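Methylocystis parvus OBBP MbnE (Methylocystis parvus OBBP, PDB 5ICQ) probably binds the copper-chelating peptide methanobactin in the periplasm, as a solute-binding protein of a transport system. Local coordinates at residues A[93-105]-A[109-121]. Numbering follows the deposited sequence. Where two conformers were deposited one is given.
Sequences GNVFQGLMARSQD and TLYPLIAQSIDID
A beta hairpin brings strand 100-103 against strand 109-112, and Ala101 and Tyr111 form an antiparallel hydrogen-bonded pair. Ala101 N gives a nearly straight bond to Tyr111 O (2.7 Å, 165° at the hydrogen), and Tyr111 N answers to Ala101 O. Toward the turn, the CB of Ser103 sits at the edge of the Tyr111 ring, 3.7 Å from CE2, while the ring's OH bonds to Glu106. On the other face of the hairpin Leu110 CD2 lies 3.6 Å from Arg102 CB; with CG anti to the backbone N (chi1 -178°), the arginine runs out extended, its NE and Thr109 N both donate to one water, and its NH2 bonds to Pro107 O. The hairpin belongs to an antiparallel sheet of this family 5 solute-binding protein, and beyond Pro112 its second arm bends, so that Leu99 O takes a bond from Ala115 N (2.8 Å) and a weak one from Leu113 N. Met100 reaches from Leu110 toward Ile118: its chain crosses Leu110 at about a right angle, Met100 CB lies 3.8 Å from Leu110 CB, and the turn at chi3 (78°) lays CE 3.5 Å from Leu110 O. An alanine here would lack SD and CE, and would probably open a gap over Leu110 where CE now lies. Farther back, Gln97 CB packs on Ile114 CD1 at 3.8 Å, its amide held by Ser224, Tyr246 and Trp247.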
loop_
_atom_site.group_PDB
_atom_site.type_symbol
_atom_site.label_atom_id
_atom_site.label_comp_id
_atom_site.label_asym_id
_atom_site.label_seq_id
_atom_site.Cartn_x
_atom_site.Cartn_y
_atom_site.Cartn_z
ATOM N N GLY A 93 6.506 -3.739 15.232
ATOM C CA GLY A 93 5.508 -4.574 15.877
ATOM C C GLY A 93 6.126 -5.580 16.831
ATOM O O GLY A 93 5.812 -5.580 18.022
ATOM N N ASN A 94 7.020 -6.432 16.315
ATOM C CA ASN A 94 7.673 -7.436 17.156
ATOM C C ASN A 94 8.631 -6.803 18.157
ATOM O O ASN A 94 8.747 -7.275 19.295
ATOM C CB ASN A 94 8.431 -8.439 16.288
ATOM C CG ASN A 94 7.503 -9.326 15.482
ATOM O OD1 ASN A 94 6.451 -9.759 15.970
ATOM N ND2 ASN A 94 7.882 -9.596 14.242
ATOM N N VAL A 95 9.363 -5.773 17.739
ATOM C CA VAL A 95 10.360 -5.114 18.583
ATOM C C VAL A 95 9.962 -3.676 18.888
ATOM O O VAL A 95 9.863 -3.283 20.052
ATOM C CB VAL A 95 11.764 -5.171 17.937
ATOM C CG1 VAL A 95 12.770 -4.456 18.815
ATOM C CG2 VAL A 95 12.193 -6.614 17.729
ATOM N N PHE A 96 9.702 -2.881 17.851
ATOM C CA PHE A 96 9.363 -1.469 18.009
ATOM C C PHE A 96 7.853 -1.277 18.014
ATOM O O PHE A 96 7.165 -1.732 17.095
ATOM C CB PHE A 96 9.972 -0.643 16.876
ATOM C CG PHE A 96 11.464 -0.763 16.775
ATOM C CD1 PHE A 96 12.282 -0.243 17.767
ATOM C CD2 PHE A 96 12.044 -1.372 15.678
ATOM C CE1 PHE A 96 13.659 -0.334 17.669
ATOM C CE2 PHE A 96 13.425 -1.465 15.564
ATOM C CZ PHE A 96 14.233 -0.954 16.563
ATOM N N GLN A 97 7.347 -0.560 19.016
ATOM C CA GLN A 97 5.912 -0.410 19.209
ATOM C C GLN A 97 5.498 1.049 19.108
ATOM O O GLN A 97 6.236 1.948 19.513
ATOM C CB GLN A 97 5.476 -0.915 20.586
ATOM C CG GLN A 97 5.771 -2.353 20.847
ATOM C CD GLN A 97 5.158 -2.769 22.156
ATOM O OE1 GLN A 97 5.458 -2.191 23.204
ATOM N NE2 GLN A 97 4.261 -3.741 22.102
ATOM N N GLY A 98 4.279 1.277 18.619
ATOM C CA GLY A 98 3.699 2.602 18.650
ATOM C C GLY A 98 2.886 2.863 19.905
ATOM O O GLY A 98 2.691 2.002 20.763
ATOM N N LEU A 99 2.390 4.098 20.001
ATOM C CA LEU A 99 1.497 4.449 21.099
ATOM C C LEU A 99 0.190 3.666 21.036
ATOM O O LEU A 99 -0.390 3.327 22.076
ATOM C CB LEU A 99 1.219 5.946 21.068
ATOM C CG LEU A 99 2.377 6.825 21.518
ATOM C CD1 LEU A 99 2.083 8.293 21.148
ATOM C CD2 LEU A 99 2.601 6.660 23.013
ATOM N N MET A 100 -0.306 3.391 19.831
ATOM C CA MET A 100 -1.556 2.670 19.660
ATOM C C MET A 100 -1.362 1.591 18.606
ATOM O O MET A 100 -0.463 1.672 17.764
ATOM C CB MET A 100 -2.707 3.616 19.282
ATOM C CG MET A 100 -2.996 4.678 20.366
ATOM S SD MET A 100 -4.405 5.752 19.954
ATOM C CE MET A 100 -5.762 4.645 20.362
ATOM N N ALA A 101 -2.193 0.556 18.692
ATOM C CA ALA A 101 -2.101 -0.614 17.830
ATOM C C ALA A 101 -3.223 -0.551 16.804
ATOM O O ALA A 101 -4.373 -0.290 17.157
ATOM C CB ALA A 101 -2.208 -1.903 18.656
ATOM N N ARG A 102 -2.900 -0.803 15.543
ATOM C CA ARG A 102 -3.893 -0.716 14.479
ATOM C C ARG A 102 -4.615 -2.056 14.337
ATOM O O ARG A 102 -3.971 -3.103 14.227
ATOM C CB ARG A 102 -3.214 -0.334 13.165
ATOM C CG ARG A 102 -4.181 -0.174 12.013
ATOM C CD ARG A 102 -3.471 0.472 10.821
ATOM N NE ARG A 102 -4.399 0.807 9.742
ATOM C CZ ARG A 102 -4.062 1.521 8.670
ATOM N NH1 ARG A 102 -2.823 1.983 8.548
ATOM N NH2 ARG A 102 -4.960 1.791 7.730
ATOM N N SER A 103 -5.944 -2.035 14.378
ATOM C CA SER A 103 -6.705 -3.233 14.057
ATOM C C SER A 103 -6.829 -3.348 12.548
ATOM O O SER A 103 -7.359 -2.441 11.893
ATOM C CB SER A 103 -8.101 -3.218 14.673
ATOM O OG SER A 103 -8.811 -4.349 14.181
ATOM N N GLN A 104 -6.354 -4.463 11.994
ATOM C CA GLN A 104 -6.491 -4.667 10.558
ATOM C C GLN A 104 -7.875 -5.149 10.162
ATOM O O GLN A 104 -8.098 -5.476 8.990
ATOM C CB GLN A 104 -5.420 -5.635 10.057
ATOM C CG GLN A 104 -4.095 -4.948 9.755
ATOM C CD GLN A 104 -4.257 -3.660 8.936
ATOM O OE1 GLN A 104 -5.062 -3.593 7.997
ATOM N NE2 GLN A 104 -3.487 -2.632 9.289
ATOM N N ASP A 105 -8.811 -5.194 11.101
ATOM C CA ASP A 105 -10.193 -5.519 10.777
ATOM C C ASP A 105 -11.028 -4.297 10.404
ATOM O O ASP A 105 -12.214 -4.449 10.084
ATOM C CB ASP A 105 -10.851 -6.242 11.949
ATOM C CG ASP A 105 -11.756 -7.361 11.494
ATOM O OD1 ASP A 105 -11.390 -8.074 10.530
ATOM O OD2 ASP A 105 -12.831 -7.519 12.094
ATOM N N THR A 109 -8.342 2.164 12.125
ATOM C CA THR A 109 -8.736 2.384 13.514
ATOM C C THR A 109 -7.628 1.895 14.431
ATOM O O THR A 109 -7.031 0.838 14.185
ATOM C CB THR A 109 -10.053 1.671 13.883
ATOM O OG1 THR A 109 -11.108 2.108 13.018
ATOM C CG2 THR A 109 -10.463 1.993 15.329
ATOM N N LEU A 110 -7.348 2.676 15.476
ATOM C CA LEU A 110 -6.267 2.403 16.415
ATOM C C LEU A 110 -6.826 2.139 17.807
ATOM O O LEU A 110 -7.818 2.746 18.207
ATOM C CB LEU A 110 -5.299 3.584 16.488
ATOM C CG LEU A 110 -4.761 4.028 15.131
ATOM C CD1 LEU A 110 -3.897 5.269 15.311
ATOM C CD2 LEU A 110 -3.953 2.895 14.496
ATOM N N TYR A 111 -6.158 1.264 18.558
ATOM C CA TYR A 111 -6.571 0.866 19.894
ATOM C C TYR A 111 -5.380 0.937 20.841
ATOM O O TYR A 111 -4.237 1.035 20.389
ATOM C CB TYR A 111 -7.174 -0.546 19.863
ATOM C CG TYR A 111 -8.503 -0.548 19.123
ATOM C CD1 TYR A 111 -9.670 -0.120 19.753
ATOM C CD2 TYR A 111 -8.582 -0.948 17.785
ATOM C CE1 TYR A 111 -10.898 -0.102 19.070
ATOM C CE2 TYR A 111 -9.803 -0.945 17.095
ATOM C CZ TYR A 111 -10.954 -0.507 17.747
ATOM O OH TYR A 111 -12.176 -0.476 17.074
ATOM N N PRO A 112 -5.617 0.974 22.159
ATOM C CA PRO A 112 -4.513 1.260 23.092
ATOM C C PRO A 112 -3.364 0.262 22.993
ATOM O O PRO A 112 -3.557 -0.946 22.815
ATOM C CB PRO A 112 -5.182 1.199 24.473
ATOM C CG PRO A 112 -6.634 1.635 24.190
ATOM C CD PRO A 112 -6.929 1.002 22.836
ATOM N N LEU A 113 -2.151 0.798 23.122
ATOM C CA LEU A 113 -0.945 -0.007 23.268
ATOM C C LEU A 113 -0.105 0.671 24.348
ATOM O O LEU A 113 -0.500 0.662 25.519
ATOM C CB LEU A 113 -0.201 -0.151 21.933
ATOM C CG LEU A 113 0.926 -1.208 21.884
ATOM C CD1 LEU A 113 0.526 -2.534 22.579
ATOM C CD2 LEU A 113 1.378 -1.476 20.451
ATOM N N ILE A 114 1.017 1.297 23.984
ATOM C CA ILE A 114 1.795 2.018 24.994
ATOM C C ILE A 114 0.963 3.141 25.613
ATOM O O ILE A 114 1.046 3.403 26.820
ATOM C CB ILE A 114 3.113 2.539 24.394
ATOM C CG1 ILE A 114 4.075 1.379 24.149
ATOM C CG2 ILE A 114 3.769 3.568 25.327
ATOM C CD1 ILE A 114 5.286 1.754 23.297
ATOM N N ALA A 115 0.135 3.812 24.810
ATOM C CA ALA A 115 -0.851 4.738 25.360
ATOM C C ALA A 115 -2.095 3.956 25.761
ATOM O O ALA A 115 -2.705 3.282 24.923
ATOM C CB ALA A 115 -1.218 5.826 24.348
ATOM N N GLN A 116 -2.484 4.053 27.038
ATOM C CA GLN A 116 -3.679 3.348 27.483
ATOM C C GLN A 116 -4.963 4.090 27.132
ATOM O O GLN A 116 -6.025 3.463 27.083
ATOM C CB GLN A 116 -3.618 3.071 28.993
ATOM C CG GLN A 116 -3.873 4.252 29.892
ATOM C CD GLN A 116 -3.866 3.852 31.367
ATOM O OE1 GLN A 116 -3.236 2.862 31.749
ATOM N NE2 GLN A 116 -4.577 4.610 32.193
ATOM N N SER A 117 -4.895 5.393 26.857
ATOM C CA SER A 117 -6.073 6.139 26.425
ATOM C C SER A 117 -5.609 7.429 25.771
ATOM O O SER A 117 -4.428 7.786 25.828
ATOM C CB SER A 117 -7.029 6.424 27.595
ATOM O OG SER A 117 -6.481 7.389 28.480
ATOM N N ILE A 118 -6.566 8.127 25.141
ATOM C CA ILE A 118 -6.277 9.363 24.432
ATOM C C ILE A 118 -7.321 10.412 24.787
ATOM O O ILE A 118 -8.464 10.107 25.145
ATOM C CB ILE A 118 -6.212 9.171 22.898
ATOM C CG1 ILE A 118 -7.544 8.656 22.354
ATOM C CG2 ILE A 118 -5.081 8.223 22.511
ATOM C CD1 ILE A 118 -7.671 8.836 20.863
ATOM N N ASP A 119 -6.891 11.672 24.728
ATOM C CA ASP A 119 -7.769 12.831 24.845
ATOM C C ASP A 119 -7.701 13.579 23.527
ATOM O O ASP A 119 -6.642 14.099 23.166
ATOM C CB ASP A 119 -7.353 13.763 25.982
ATOM C CG ASP A 119 -7.669 13.200 27.343
ATOM O OD1 ASP A 119 -7.068 13.682 28.326
ATOM O OD2 ASP A 119 -8.512 12.282 27.431
ATOM N N ILE A 120 -8.818 13.642 22.809
ATOM C CA ILE A 120 -8.833 14.287 21.504
ATOM C C ILE A 120 -10.185 14.953 21.311
ATOM O O ILE A 120 -11.206 14.482 21.820
ATOM C CB ILE A 120 -8.518 13.262 20.388
ATOM C CG1 ILE A 120 -8.240 13.960 19.059
ATOM C CG2 ILE A 120 -9.638 12.231 20.267
ATOM C CD1 ILE A 120 -7.759 12.998 17.959
ATOM N N ASP A 121 -10.181 16.081 20.605
ATOM C CA ASP A 121 -11.422 16.779 20.314
ATOM C C ASP A 121 -11.925 16.397 18.928
ATOM O O ASP A 121 -11.158 15.920 18.088
ATOM C CB ASP A 121 -11.222 18.299 20.413
ATOM C CG ASP A 121 -10.169 18.823 19.455
ATOM O OD1 ASP A 121 -9.241 18.065 19.105
ATOM O OD2 ASP A 121 -10.264 20.005 19.055
HETATM O O HOH W 1 -7.138 -0.247 10.619
#